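Local coordinates for protein pyruvate kinase (Cryptosporidium parvum, PDB 4DRS) that probably catalyses the last step of glycolysis, transferring the phosphoryl group of phosphoenolpyruvate to ADP to give pyruvate and ATP, at residues 91-96 with 104-109; 224-229 with 249-254; 440-445 with 467-472. All coordinates share one frame; numbering follows the deposited sequence.

Contact 1. Residues 91-96 with 104-109; sequences NIREAA and VGIMLD. With ACT (acetate ion), chain I.
Ile-106 and Val-104 on one side and Ile-92, Arg-93 and Ala-96 on the other form the face along which helix 82-97 lies on strand 105-109, the second half of the beta-alpha-beta unit 72-76, 82-97, 105-109 in the TIM barrel of pyruvate kinase. The main bump is the CD1 methyl of Ile-106. It enters the hollow between Ile-92 and Arg-93, 3.8 Å from Ile-92 CG2 and also 3.8 Å from Arg-93 NE. The Ile-106 chain reaches that far because CG1 stands anti to its own carbonyl carbon (chi1 -51°) and the outer bond is extended, carrying CD1 out to the helix.

Ile-92 answers with its short branch: CG2 rests on CG1 and CD1 of Ile-106 and has Val-104 CG1 as a further neighbour at 4.2 Å. Val-104 reaches two residues one helical turn apart, CG1 meeting Ile-92 while CG2 meets the CB of Ala-96 at 4.3 Å. The small alanine probably lets the backbones come near here, with Ala-96 CA 6.5 Å from Val-104 CA. No hydrogen bond crosses between the segments; the fit is one of aliphatic shape, with Ile-92 also reaching Ala-73 and Leu-75 of strand 72-76.

Arg-93 lies across Ile-106 at about a right angle, its extended chain bordering the apolar patch. CD1 approaches the guanidinium obliquely, and the charged end continues past the isoleucine, where NH2 bonds to the carbonyl of Tyr-228. At the edge of the same group, close to its plane, NH1 donates to atom O of an acetate ion over 3.1 Å, in a bond bent to 137° at the hydrogen.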
ATOM      1  N   ASN A  91      48.427  16.950  13.944  1.00 41.04           N
ATOM      2  CA  ASN A  91      48.558  16.298  12.657  1.00 40.22           C
ATOM      3  C   ASN A  91      47.236  16.218  11.898  1.00 39.29           C
ATOM      4  O   ASN A  91      47.206  16.485  10.696  1.00 38.58           O
ATOM      5  CB  ASN A  91      49.187  14.918  12.829  1.00 40.71           C
ATOM      6  CG  ASN A  91      50.662  14.992  13.194  1.00 41.71           C
ATOM      7  OD1 ASN A  91      51.237  16.079  13.285  1.00 41.75           O
ATOM      8  ND2 ASN A  91      51.279  13.835  13.405  1.00 41.39           N
ATOM      9  N   ILE A  92      46.153  15.871  12.600  1.00 38.33           N
ATOM     10  CA  ILE A  92      44.813  15.837  12.001  1.00 37.75           C
ATOM     11  C   ILE A  92      44.452  17.208  11.428  1.00 37.85           C
ATOM     12  O   ILE A  92      44.028  17.314  10.275  1.00 37.09           O
ATOM     13  CB  ILE A  92      43.722  15.372  13.004  1.00 36.95           C
ATOM     14  CG1 ILE A  92      43.943  13.908  13.409  1.00 36.67           C
ATOM     15  CG2 ILE A  92      42.328  15.537  12.402  1.00 35.72           C
ATOM     16  CD1 ILE A  92      43.213  13.490  14.672  1.00 35.74           C
ATOM     17  N   ARG A  93      44.654  18.251  12.231  1.00 38.93           N
ATOM     18  CA  ARG A  93      44.326  19.619  11.832  1.00 40.88           C
ATOM     19  C   ARG A  93      45.209  20.162  10.708  1.00 41.73           C
ATOM     20  O   ARG A  93      44.720  20.869   9.825  1.00 42.69           O
ATOM     21  CB  ARG A  93      44.305  20.554  13.046  1.00 40.60           C
ATOM     22  CG  ARG A  93      43.017  20.394  13.845  1.00 41.32           C
ATOM     23  CD  ARG A  93      42.998  21.170  15.147  1.00 41.10           C
ATOM     24  NE  ARG A  93      41.718  20.965  15.818  1.00 41.22           N
ATOM     25  CZ  ARG A  93      41.465  21.243  17.093  1.00 41.39           C
ATOM     26  NH1 ARG A  93      42.405  21.742  17.885  1.00 42.84           N
ATOM     27  NH2 ARG A  93      40.258  21.015  17.580  1.00 41.25           N
ATOM     28  N   GLU A  94      46.494  19.817  10.735  1.00 42.68           N
ATOM     29  CA  GLU A  94      47.410  20.178   9.658  1.00 44.09           C
ATOM     30  C   GLU A  94      46.994  19.479   8.361  1.00 43.49           C
ATOM     31  O   GLU A  94      46.954  20.105   7.296  1.00 44.45           O
ATOM     32  CB  GLU A  94      48.858  19.824  10.029  1.00 45.59           C
ATOM     33  CG  GLU A  94      49.886  20.232   8.979  1.00 48.41           C
ATOM     34  CD  GLU A  94      51.328  19.994   9.411  1.00 50.56           C
ATOM     35  OE1 GLU A  94      51.592  19.864  10.631  1.00 51.60           O
ATOM     36  OE2 GLU A  94      52.204  19.940   8.518  1.00 50.77           O
ATOM     37  N   ALA A  95      46.670  18.191   8.464  1.00 41.65           N
ATOM     38  CA  ALA A  95      46.201  17.418   7.322  1.00 41.77           C
ATOM     39  C   ALA A  95      44.899  17.983   6.764  1.00 41.88           C
ATOM     40  O   ALA A  95      44.713  18.023   5.546  1.00 42.29           O
ATOM     41  CB  ALA A  95      46.031  15.956   7.696  1.00 41.06           C
ATOM     42  N   ALA A  96      44.012  18.422   7.654  1.00 41.45           N
ATOM     43  CA  ALA A  96      42.747  19.035   7.246  1.00 42.73           C
ATOM     44  C   ALA A  96      42.976  20.347   6.510  1.00 43.04           C
ATOM     45  O   ALA A  96      42.264  20.647   5.554  1.00 43.25           O
ATOM     46  CB  ALA A  96      41.825  19.243   8.444  1.00 41.65           C
ATOM     47  N   VAL A 104      36.775  17.812   8.407  1.00 39.10           N
ATOM     48  CA  VAL A 104      37.069  16.646   9.241  1.00 37.45           C
ATOM     49  C   VAL A 104      36.635  16.914  10.679  1.00 37.14           C
ATOM     50  O   VAL A 104      37.066  17.893  11.290  1.00 37.44           O
ATOM     51  CB  VAL A 104      38.570  16.270   9.199  1.00 36.79           C
ATOM     52  CG1 VAL A 104      38.856  15.049  10.065  1.00 35.69           C
ATOM     53  CG2 VAL A 104      39.028  16.019   7.767  1.00 36.69           C
ATOM     54  N   GLY A 105      35.778  16.047  11.212  1.00 36.23           N
ATOM     55  CA  GLY A 105      35.403  16.118  12.619  1.00 35.67           C
ATOM     56  C   GLY A 105      36.384  15.323  13.459  1.00 35.76           C
ATOM     57  O   GLY A 105      37.010  14.376  12.966  1.00 35.92           O
ATOM     58  N   ILE A 106      36.530  15.705  14.725  1.00 35.36           N
ATOM     59  CA  ILE A 106      37.426  14.991  15.638  1.00 34.72           C
ATOM     60  C   ILE A 106      36.664  14.473  16.856  1.00 34.93           C
ATOM     61  O   ILE A 106      35.943  15.226  17.515  1.00 34.78           O
ATOM     62  CB  ILE A 106      38.650  15.841  16.057  1.00 34.07           C
ATOM     63  CG1 ILE A 106      39.340  16.418  14.816  1.00 34.15           C
ATOM     64  CG2 ILE A 106      39.640  14.995  16.846  1.00 33.40           C
ATOM     65  CD1 ILE A 106      40.423  17.434  15.102  1.00 34.15           C
ATOM     66  N   MET A 107      36.838  13.177  17.128  1.00 34.65           N
ATOM     67  CA  MET A 107      36.113  12.452  18.167  1.00 34.46           C
ATOM     68  C   MET A 107      37.066  11.933  19.251  1.00 34.67           C
ATOM     69  O   MET A 107      38.066  11.270  18.956  1.00 33.66           O
ATOM     70  CB  MET A 107      35.347  11.275  17.539  1.00 34.37           C
ATOM     71  CG  MET A 107      34.781  10.252  18.525  1.00 35.15           C
ATOM     72  SD  MET A 107      33.989   8.828  17.727  1.00 36.74           S
ATOM     73  CE  MET A 107      32.419   9.525  17.210  1.00 34.96           C
ATOM     74  N   LEU A 108      36.737  12.238  20.503  1.00 34.86           N
ATOM     75  CA  LEU A 108      37.420  11.651  21.642  1.00 35.21           C
ATOM     76  C   LEU A 108      36.559  10.507  22.187  1.00 35.69           C
ATOM     77  O   LEU A 108      35.388  10.699  22.528  1.00 34.58           O
ATOM     78  CB  LEU A 108      37.700  12.719  22.706  1.00 35.25           C
ATOM     79  CG  LEU A 108      38.425  12.337  24.003  1.00 35.88           C
ATOM     80  CD1 LEU A 108      39.172  13.533  24.574  1.00 35.81           C
ATOM     81  CD2 LEU A 108      37.451  11.776  25.033  1.00 35.64           C
ATOM     82  N   ASP A 109      37.148   9.317  22.233  1.00 37.09           N
ATOM     83  CA  ASP A 109      36.481   8.112  22.720  1.00 38.55           C
ATOM     84  C   ASP A 109      37.062   7.825  24.098  1.00 39.32           C
ATOM     85  O   ASP A 109      38.256   7.535  24.216  1.00 39.82           O
ATOM     86  CB  ASP A 109      36.751   6.943  21.757  1.00 39.09           C
ATOM     87  CG  ASP A 109      35.926   5.697  22.073  1.00 40.51           C
ATOM     88  OD1 ASP A 109      35.856   5.265  23.249  1.00 41.62           O
ATOM     89  OD2 ASP A 109      35.358   5.123  21.119  1.00 40.99           O
TER
HETATM   90  C   ACT I 607      45.255  23.309  19.075  1.00 67.35           C
HETATM   91  O   ACT I 607      45.411  22.276  18.383  1.00 65.56           O
HETATM   92  OXT ACT I 607      44.224  23.509  19.757  1.00 67.16           O
HETATM   93  CH3 ACT I 607      46.340  24.347  19.088  1.00 65.80           C

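Contact 2. Residues 224-229 with 249-254; sequences FALKYN and QIISEN
Leu-226 points toward Ile-251 and Asn-254 at the C-terminal end of helix 241-252 and makes every close contact between the two segments. Its CG lies anti to the carbonyl carbon (chi1 -65°), and the extended outer bond (chi2 -178°) carries CD1 to the far helix. CD1 meets the CA of Ile-251 at 4.2 Å and the backbone oxygen of Asn-254 at 3.6 Å, touching the last turn of the helix and the chain just past it. The other branch, CD2, faces Ile-251 CG1 more loosely, at 4.4 Å.

Against Asn-254 the leucine runs at about a right angle: CD1 abuts CB at 3.9 Å, while the amide turns away from it. That amide folds back on its own helix, where ND2 gives a nearly straight hydrogen bond (168°) to Ile-250 O. The acceptor lies in the amide plane, whereas ND2 is tilted out of the carbonyl plane of Ile-250. With OD1 bonded to Gln-256, both ends of the amide are engaged, which helps fix its rotation.

The helix carrying Leu-226 ends in a Schellman motif: Leu-230 N bonds to Ala-225 O and Asn-229 N to Leu-226 O (3.2 Å), with Asn-229, at positive phi, as C-prime.

The contact joins two successive outer helices of the TIM barrel, with strand 232-235 between them in the chain. Ile-250 reaches Arg-218, Ile-221 and Val-222 earlier on helix 215-226, Leu-226 also packs on Ser-263 and Ile-265, and Phe-224 packs against helix 82-97 and Leu-108 of strand 105-109.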
ATOM      1  N   PHE A 224      40.944  18.049  27.423  1.00 40.30           N
ATOM      2  CA  PHE A 224      41.304  17.746  26.044  1.00 39.22           C
ATOM      3  C   PHE A 224      40.179  18.091  25.064  1.00 38.33           C
ATOM      4  O   PHE A 224      40.348  18.972  24.220  1.00 38.04           O
ATOM      5  CB  PHE A 224      41.769  16.296  25.892  1.00 38.52           C
ATOM      6  CG  PHE A 224      42.621  16.067  24.683  1.00 38.93           C
ATOM      7  CD1 PHE A 224      44.008  16.024  24.794  1.00 39.44           C
ATOM      8  CD2 PHE A 224      42.044  15.910  23.424  1.00 38.33           C
ATOM      9  CE1 PHE A 224      44.803  15.820  23.675  1.00 39.84           C
ATOM     10  CE2 PHE A 224      42.835  15.705  22.303  1.00 38.82           C
ATOM     11  CZ  PHE A 224      44.216  15.657  22.428  1.00 39.26           C
ATOM     12  N   ALA A 225      39.037  17.413  25.194  1.00 37.58           N
ATOM     13  CA  ALA A 225      37.882  17.636  24.313  1.00 37.04           C
ATOM     14  C   ALA A 225      37.367  19.076  24.349  1.00 36.86           C
ATOM     15  O   ALA A 225      37.199  19.703  23.308  1.00 36.72           O
ATOM     16  CB  ALA A 225      36.761  16.657  24.635  1.00 36.81           C
ATOM     17  N   LEU A 226      37.127  19.605  25.544  1.00 37.01           N
ATOM     18  CA  LEU A 226      36.651  20.974  25.659  1.00 37.59           C
ATOM     19  C   LEU A 226      37.783  21.959  25.410  1.00 39.12           C
ATOM     20  O   LEU A 226      37.621  22.924  24.655  1.00 39.45           O
ATOM     21  CB  LEU A 226      35.995  21.218  27.018  1.00 37.62           C
ATOM     22  CG  LEU A 226      34.714  20.420  27.298  1.00 37.24           C
ATOM     23  CD1 LEU A 226      34.138  20.777  28.659  1.00 36.16           C
ATOM     24  CD2 LEU A 226      33.683  20.649  26.197  1.00 36.89           C
ATOM     25  N   LYS A 227      38.932  21.694  26.032  1.00 39.91           N
ATOM     26  CA  LYS A 227      40.095  22.567  25.939  1.00 40.78           C
ATOM     27  C   LYS A 227      40.514  22.805  24.488  1.00 40.96           C
ATOM     28  O   LYS A 227      40.716  23.948  24.079  1.00 41.99           O
ATOM     29  CB  LYS A 227      41.261  21.994  26.754  1.00 41.55           C
ATOM     30  CG  LYS A 227      42.456  22.929  26.867  1.00 42.84           C
ATOM     31  CD  LYS A 227      43.600  22.291  27.639  1.00 43.65           C
ATOM     32  CE  LYS A 227      44.848  23.156  27.559  1.00 45.19           C
ATOM     33  NZ  LYS A 227      45.890  22.743  28.541  1.00 45.86           N
ATOM     34  N   TYR A 228      40.624  21.731  23.713  1.00 40.54           N
ATOM     35  CA  TYR A 228      41.061  21.839  22.325  1.00 40.03           C
ATOM     36  C   TYR A 228      39.915  21.887  21.314  1.00 38.48           C
ATOM     37  O   TYR A 228      40.143  21.751  20.109  1.00 37.80           O
ATOM     38  CB  TYR A 228      42.056  20.727  21.980  1.00 41.81           C
ATOM     39  CG  TYR A 228      43.268  20.715  22.880  1.00 43.74           C
ATOM     40  CD1 TYR A 228      44.012  21.879  23.093  1.00 45.54           C
ATOM     41  CD2 TYR A 228      43.668  19.550  23.527  1.00 44.77           C
ATOM     42  CE1 TYR A 228      45.119  21.879  23.924  1.00 47.35           C
ATOM     43  CE2 TYR A 228      44.776  19.537  24.360  1.00 46.25           C
ATOM     44  CZ  TYR A 228      45.497  20.703  24.553  1.00 47.69           C
ATOM     45  OH  TYR A 228      46.593  20.701  25.378  1.00 50.22           O
ATOM     46  N   ASN A 229      38.691  22.086  21.805  1.00 36.88           N
ATOM     47  CA  ASN A 229      37.536  22.323  20.938  1.00 36.17           C
ATOM     48  C   ASN A 229      37.222  21.147  19.983  1.00 35.38           C
ATOM     49  O   ASN A 229      37.036  21.337  18.779  1.00 35.36           O
ATOM     50  CB  ASN A 229      37.742  23.634  20.160  1.00 36.08           C
ATOM     51  CG  ASN A 229      36.463  24.171  19.551  1.00 35.91           C
ATOM     52  OD1 ASN A 229      35.365  23.830  19.982  1.00 35.78           O
ATOM     53  ND2 ASN A 229      36.603  25.029  18.546  1.00 35.99           N
ATOM     54  N   GLN A 249      26.315  17.840  32.442  1.00 43.18           N
ATOM     55  CA  GLN A 249      26.623  18.690  33.582  1.00 44.87           C
ATOM     56  C   GLN A 249      28.085  19.130  33.555  1.00 43.37           C
ATOM     57  O   GLN A 249      28.381  20.310  33.730  1.00 43.00           O
ATOM     58  CB  GLN A 249      26.291  17.977  34.895  1.00 47.97           C
ATOM     59  CG  GLN A 249      26.373  18.877  36.117  1.00 52.35           C
ATOM     60  CD  GLN A 249      26.159  18.134  37.423  1.00 56.71           C
ATOM     61  OE1 GLN A 249      26.626  17.000  37.600  1.00 59.17           O
ATOM     62  NE2 GLN A 249      25.458  18.781  38.356  1.00 59.30           N
ATOM     63  N   ILE A 250      28.986  18.179  33.315  1.00 41.91           N
ATOM     64  CA  ILE A 250      30.408  18.483  33.184  1.00 41.25           C
ATOM     65  C   ILE A 250      30.642  19.552  32.110  1.00 41.39           C
ATOM     66  O   ILE A 250      31.358  20.526  32.347  1.00 43.29           O
ATOM     67  CB  ILE A 250      31.250  17.213  32.908  1.00 40.44           C
ATOM     68  CG1 ILE A 250      31.252  16.292  34.136  1.00 40.34           C
ATOM     69  CG2 ILE A 250      32.679  17.578  32.533  1.00 39.67           C
ATOM     70  CD1 ILE A 250      31.725  14.878  33.856  1.00 40.08           C
ATOM     71  N   ILE A 251      30.021  19.381  30.945  1.00 39.90           N
ATOM     72  CA  ILE A 251      30.147  20.350  29.857  1.00 39.10           C
ATOM     73  C   ILE A 251      29.654  21.731  30.296  1.00 40.30           C
ATOM     74  O   ILE A 251      30.336  22.730  30.071  1.00 39.64           O
ATOM     75  CB  ILE A 251      29.429  19.874  28.567  1.00 37.89           C
ATOM     76  CG1 ILE A 251      30.161  18.668  27.962  1.00 36.89           C
ATOM     77  CG2 ILE A 251      29.331  20.997  27.542  1.00 37.02           C
ATOM     78  CD1 ILE A 251      29.277  17.770  27.116  1.00 36.27           C
ATOM     79  N   SER A 252      28.489  21.780  30.941  1.00 41.47           N
ATOM     80  CA  SER A 252      27.910  23.056  31.370  1.00 43.37           C
ATOM     81  C   SER A 252      28.689  23.757  32.499  1.00 44.40           C
ATOM     82  O   SER A 252      28.645  24.983  32.601  1.00 45.49           O
ATOM     83  CB  SER A 252      26.425  22.901  31.735  1.00 43.67           C
ATOM     84  OG  SER A 252      26.259  22.198  32.951  1.00 45.57           O
ATOM     85  N   GLU A 253      29.405  22.986  33.321  1.00 44.86           N
ATOM     86  CA  GLU A 253      30.196  23.537  34.439  1.00 46.17           C
ATOM     87  C   GLU A 253      31.651  23.829  34.074  1.00 45.81           C
ATOM     88  O   GLU A 253      32.443  24.225  34.934  1.00 46.53           O
ATOM     89  CB  GLU A 253      30.225  22.567  35.614  1.00 46.52           C
ATOM     90  CG  GLU A 253      28.905  22.316  36.308  1.00 48.04           C
ATOM     91  CD  GLU A 253      28.971  21.077  37.175  1.00 49.39           C
ATOM     92  OE1 GLU A 253      29.874  20.234  36.960  1.00 49.41           O
ATOM     93  OE2 GLU A 253      28.119  20.943  38.072  1.00 52.40           O
ATOM     94  N   ASN A 254      32.010  23.601  32.817  1.00 44.74           N
ATOM     95  CA  ASN A 254      33.376  23.793  32.363  1.00 45.11           C
ATOM     96  C   ASN A 254      33.406  24.581  31.072  1.00 46.30           C
ATOM     97  O   ASN A 254      33.476  24.015  29.983  1.00 47.17           O
ATOM     98  CB  ASN A 254      34.093  22.451  32.203  1.00 44.58           C
ATOM     99  CG  ASN A 254      34.461  21.831  33.534  1.00 44.63           C
ATOM    100  OD1 ASN A 254      35.508  22.139  34.103  1.00 45.78           O
ATOM    101  ND2 ASN A 254      33.603  20.951  34.037  1.00 43.42           N
TER

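Contact 3. Residues 440-445 with 467-472; sequences LISKYR and RGVKTY. With SO4 (sulfate ion), chain D.
Arg-445 and Arg-467 lay their guanidinium groups one on the other, centres 4.2 Å apart and planes 20° from parallel. The stack is offset: Arg-467 CD sits over a face of Arg-445, and Arg-445 NE over a face of Arg-467. Their like charges come close, NE to NE at 3.5 Å, but Arg-445 NH2 forms a salt bridge with Asp-357, which probably offsets the repulsion, and Arg-467 NH2 bonds to the carbonyls of Ser-356 and Val-352.

One hydrogen bond crosses the contact. A chi1 of -175° swings Ser-442 OG away from the backbone N, and it donates to Arg-467 O at 2.7 Å, in the carbonyl plane and on a lone pair. Within 440-445, Arg-445 NH1 and N reach Ser-442 O from opposite faces of its plane.

The Ser-442 bond ties the end of helix 436-443 to the loop leading into strand 469-473, outermost within this chain in the sheet of the C-terminal alpha/beta domain. Apolar contact adds Val-469 CG2 against Ser-442 CB, at 4.1 Å.

A sulfate, probably from the crystallisation liquor, takes hydrogen bonds from Lys-470 NZ (to O1, 2.8 Å) and from Thr-471 N and OG1 (both to O4).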
ATOM      1  N   LEU A 440      17.746  17.311  10.143  1.00 34.52           N
ATOM      2  CA  LEU A 440      16.357  16.958   9.860  1.00 34.10           C
ATOM      3  C   LEU A 440      16.157  16.467   8.423  1.00 33.11           C
ATOM      4  O   LEU A 440      15.402  15.527   8.192  1.00 32.84           O
ATOM      5  CB  LEU A 440      15.424  18.130  10.168  1.00 34.37           C
ATOM      6  CG  LEU A 440      15.216  18.456  11.651  1.00 35.67           C
ATOM      7  CD1 LEU A 440      14.575  19.830  11.813  1.00 35.29           C
ATOM      8  CD2 LEU A 440      14.394  17.379  12.357  1.00 35.77           C
ATOM      9  N   ILE A 441      16.830  17.098   7.463  1.00 32.49           N
ATOM     10  CA  ILE A 441      16.772  16.637   6.075  1.00 32.51           C
ATOM     11  C   ILE A 441      17.383  15.238   5.985  1.00 33.46           C
ATOM     12  O   ILE A 441      16.815  14.353   5.341  1.00 33.84           O
ATOM     13  CB  ILE A 441      17.457  17.612   5.087  1.00 32.11           C
ATOM     14  CG1 ILE A 441      16.782  18.988   5.129  1.00 31.76           C
ATOM     15  CG2 ILE A 441      17.413  17.063   3.661  1.00 31.59           C
ATOM     16  CD1 ILE A 441      17.558  20.085   4.426  1.00 31.79           C
ATOM     17  N   SER A 442      18.518  15.041   6.665  1.00 33.88           N
ATOM     18  CA  SER A 442      19.216  13.749   6.710  1.00 34.13           C
ATOM     19  C   SER A 442      18.339  12.624   7.261  1.00 34.81           C
ATOM     20  O   SER A 442      18.380  11.496   6.772  1.00 35.14           O
ATOM     21  CB  SER A 442      20.496  13.867   7.543  1.00 34.44           C
ATOM     22  OG  SER A 442      21.237  12.659   7.505  1.00 35.02           O
ATOM     23  N   LYS A 443      17.548  12.949   8.280  1.00 35.55           N
ATOM     24  CA  LYS A 443      16.577  12.033   8.877  1.00 35.82           C
ATOM     25  C   LYS A 443      15.598  11.443   7.847  1.00 36.71           C
ATOM     26  O   LYS A 443      15.156  10.300   7.987  1.00 37.23           O
ATOM     27  CB  LYS A 443      15.810  12.765   9.980  1.00 35.78           C
ATOM     28  CG  LYS A 443      14.733  11.956  10.683  1.00 37.83           C
ATOM     29  CD  LYS A 443      13.973  12.812  11.686  1.00 38.11           C
ATOM     30  CE  LYS A 443      12.855  12.024  12.344  1.00 39.53           C
ATOM     31  NZ  LYS A 443      12.144  12.847  13.364  1.00 41.14           N
ATOM     32  N   TYR A 444      15.267  12.213   6.811  1.00 36.18           N
ATOM     33  CA  TYR A 444      14.281  11.748   5.834  1.00 36.54           C
ATOM     34  C   TYR A 444      14.894  11.108   4.597  1.00 37.30           C
ATOM     35  O   TYR A 444      14.182  10.804   3.636  1.00 38.17           O
ATOM     36  CB  TYR A 444      13.263  12.845   5.502  1.00 36.10           C
ATOM     37  CG  TYR A 444      12.345  13.082   6.669  1.00 36.05           C
ATOM     38  CD1 TYR A 444      11.206  12.295   6.852  1.00 36.73           C
ATOM     39  CD2 TYR A 444      12.642  14.050   7.628  1.00 35.98           C
ATOM     40  CE1 TYR A 444      10.377  12.483   7.945  1.00 37.52           C
ATOM     41  CE2 TYR A 444      11.817  14.246   8.728  1.00 36.69           C
ATOM     42  CZ  TYR A 444      10.689  13.460   8.879  1.00 37.11           C
ATOM     43  OH  TYR A 444       9.864  13.647   9.956  1.00 38.08           O
ATOM     44  N   ARG A 445      16.211  10.902   4.651  1.00 37.25           N
ATOM     45  CA  ARG A 445      16.957  10.063   3.704  1.00 37.69           C
ATOM     46  C   ARG A 445      16.745  10.377   2.217  1.00 37.72           C
ATOM     47  O   ARG A 445      16.351   9.500   1.441  1.00 38.00           O
ATOM     48  CB  ARG A 445      16.695   8.574   3.981  1.00 38.04           C
ATOM     49  CG  ARG A 445      17.259   8.059   5.300  1.00 39.26           C
ATOM     50  CD  ARG A 445      18.779   8.088   5.322  1.00 39.64           C
ATOM     51  NE  ARG A 445      19.331   7.332   6.447  1.00 40.72           N
ATOM     52  CZ  ARG A 445      19.781   7.868   7.579  1.00 40.58           C
ATOM     53  NH1 ARG A 445      19.756   9.183   7.756  1.00 40.02           N
ATOM     54  NH2 ARG A 445      20.265   7.084   8.539  1.00 41.57           N
ATOM     55  N   ARG A 467      24.301  11.280   7.805  1.00 35.21           N
ATOM     56  CA  ARG A 467      24.332  10.658   6.483  1.00 35.37           C
ATOM     57  C   ARG A 467      23.969  11.637   5.367  1.00 35.29           C
ATOM     58  O   ARG A 467      23.002  12.408   5.484  1.00 34.89           O
ATOM     59  CB  ARG A 467      23.407   9.441   6.422  1.00 35.68           C
ATOM     60  CG  ARG A 467      23.581   8.637   5.145  1.00 36.21           C
ATOM     61  CD  ARG A 467      22.441   7.673   4.890  1.00 36.44           C
ATOM     62  NE  ARG A 467      22.625   6.416   5.600  1.00 37.27           N
ATOM     63  CZ  ARG A 467      22.059   5.264   5.250  1.00 37.97           C
ATOM     64  NH1 ARG A 467      21.278   5.198   4.178  1.00 37.98           N
ATOM     65  NH2 ARG A 467      22.285   4.173   5.969  1.00 38.39           N
ATOM     66  N   GLY A 468      24.769  11.605   4.303  1.00 35.23           N
ATOM     67  CA  GLY A 468      24.509  12.357   3.084  1.00 36.36           C
ATOM     68  C   GLY A 468      24.688  13.861   3.173  1.00 37.09           C
ATOM     69  O   GLY A 468      24.217  14.589   2.303  1.00 37.55           O
ATOM     70  N   VAL A 469      25.363  14.332   4.217  1.00 37.40           N
ATOM     71  CA  VAL A 469      25.570  15.765   4.394  1.00 37.46           C
ATOM     72  C   VAL A 469      26.997  16.177   4.026  1.00 39.04           C
ATOM     73  O   VAL A 469      27.973  15.713   4.616  1.00 39.36           O
ATOM     74  CB  VAL A 469      25.213  16.236   5.827  1.00 36.44           C
ATOM     75  CG1 VAL A 469      25.401  17.739   5.965  1.00 35.54           C
ATOM     76  CG2 VAL A 469      23.780  15.858   6.180  1.00 35.78           C
ATOM     77  N   LYS A 470      27.101  17.039   3.024  1.00 41.43           N
ATOM     78  CA  LYS A 470      28.357  17.690   2.685  1.00 44.05           C
ATOM     79  C   LYS A 470      28.218  19.144   3.125  1.00 44.18           C
ATOM     80  O   LYS A 470      27.118  19.697   3.082  1.00 43.93           O
ATOM     81  CB  LYS A 470      28.629  17.582   1.182  1.00 46.57           C
ATOM     82  CG  LYS A 470      29.901  18.283   0.721  1.00 51.49           C
ATOM     83  CD  LYS A 470      30.179  18.063  -0.760  1.00 53.64           C
ATOM     84  CE  LYS A 470      31.490  18.714  -1.186  1.00 56.16           C
ATOM     85  NZ  LYS A 470      32.709  18.002  -0.700  1.00 57.31           N
ATOM     86  N   THR A 471      29.315  19.760   3.554  1.00 44.39           N
ATOM     87  CA  THR A 471      29.252  21.117   4.096  1.00 45.00           C
ATOM     88  C   THR A 471      30.106  22.141   3.339  1.00 46.66           C
ATOM     89  O   THR A 471      31.230  21.849   2.927  1.00 47.49           O
ATOM     90  CB  THR A 471      29.658  21.145   5.580  1.00 45.51           C
ATOM     91  OG1 THR A 471      30.978  20.608   5.720  1.00 48.41           O
ATOM     92  CG2 THR A 471      28.689  20.328   6.431  1.00 43.70           C
ATOM     93  N   TYR A 472      29.555  23.339   3.155  1.00 47.02           N
ATOM     94  CA  TYR A 472      30.320  24.481   2.661  1.00 48.25           C
ATOM     95  C   TYR A 472      30.425  25.523   3.763  1.00 47.93           C
ATOM     96  O   TYR A 472      29.407  26.050   4.221  1.00 46.57           O
ATOM     97  CB  TYR A 472      29.675  25.114   1.419  1.00 50.13           C
ATOM     98  CG  TYR A 472      29.654  24.259   0.158  1.00 51.89           C
ATOM     99  CD1 TYR A 472      28.819  24.597  -0.908  1.00 52.42           C
ATOM    100  CD2 TYR A 472      30.460  23.121   0.026  1.00 52.40           C
ATOM    101  CE1 TYR A 472      28.786  23.836  -2.066  1.00 52.99           C
ATOM    102  CE2 TYR A 472      30.429  22.352  -1.130  1.00 52.98           C
ATOM    103  CZ  TYR A 472      29.588  22.715  -2.169  1.00 53.59           C
ATOM    104  OH  TYR A 472      29.544  21.969  -3.321  1.00 54.98           O
TER
HETATM  105  S   SO4 D 602      32.714  17.500   3.034  1.00 64.51           S
HETATM  106  O1  SO4 D 602      32.964  18.566   2.039  1.00 66.39           O
HETATM  107  O2  SO4 D 602      32.043  16.350   2.386  1.00 63.05           O
HETATM  108  O3  SO4 D 602      34.022  17.060   3.581  1.00 66.28           O
HETATM  109  O4  SO4 D 602      31.851  18.043   4.112  1.00 59.06           O

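How the contacts relate
Contacts 1 and 2 belong to the TIM barrel and touch directly, though their centres are about 17 Å apart. Arg-93 NH2 reaches Tyr-228 O at 2.6 Å, a probable hydrogen bond, and Leu-108 CD1 packs on Phe-224 CD2 at 3.9 Å. Contact 3 lies in the C-terminal alpha/beta domain, its nearest atoms about 7 Å from contact 1 and about 14 Å from contact 2. Its sulfate, bonded also to Thr-103 N just ahead of segment 104-109, bridges toward contact 1. Contact 1 lies nearest the nucleotide site: the side chain of Ile-106 is about 7 Å from that of Arg-74, an ADP-binding residue, though no ADP is bound to this chain here; Arg-74 salt-bridges Asp-109.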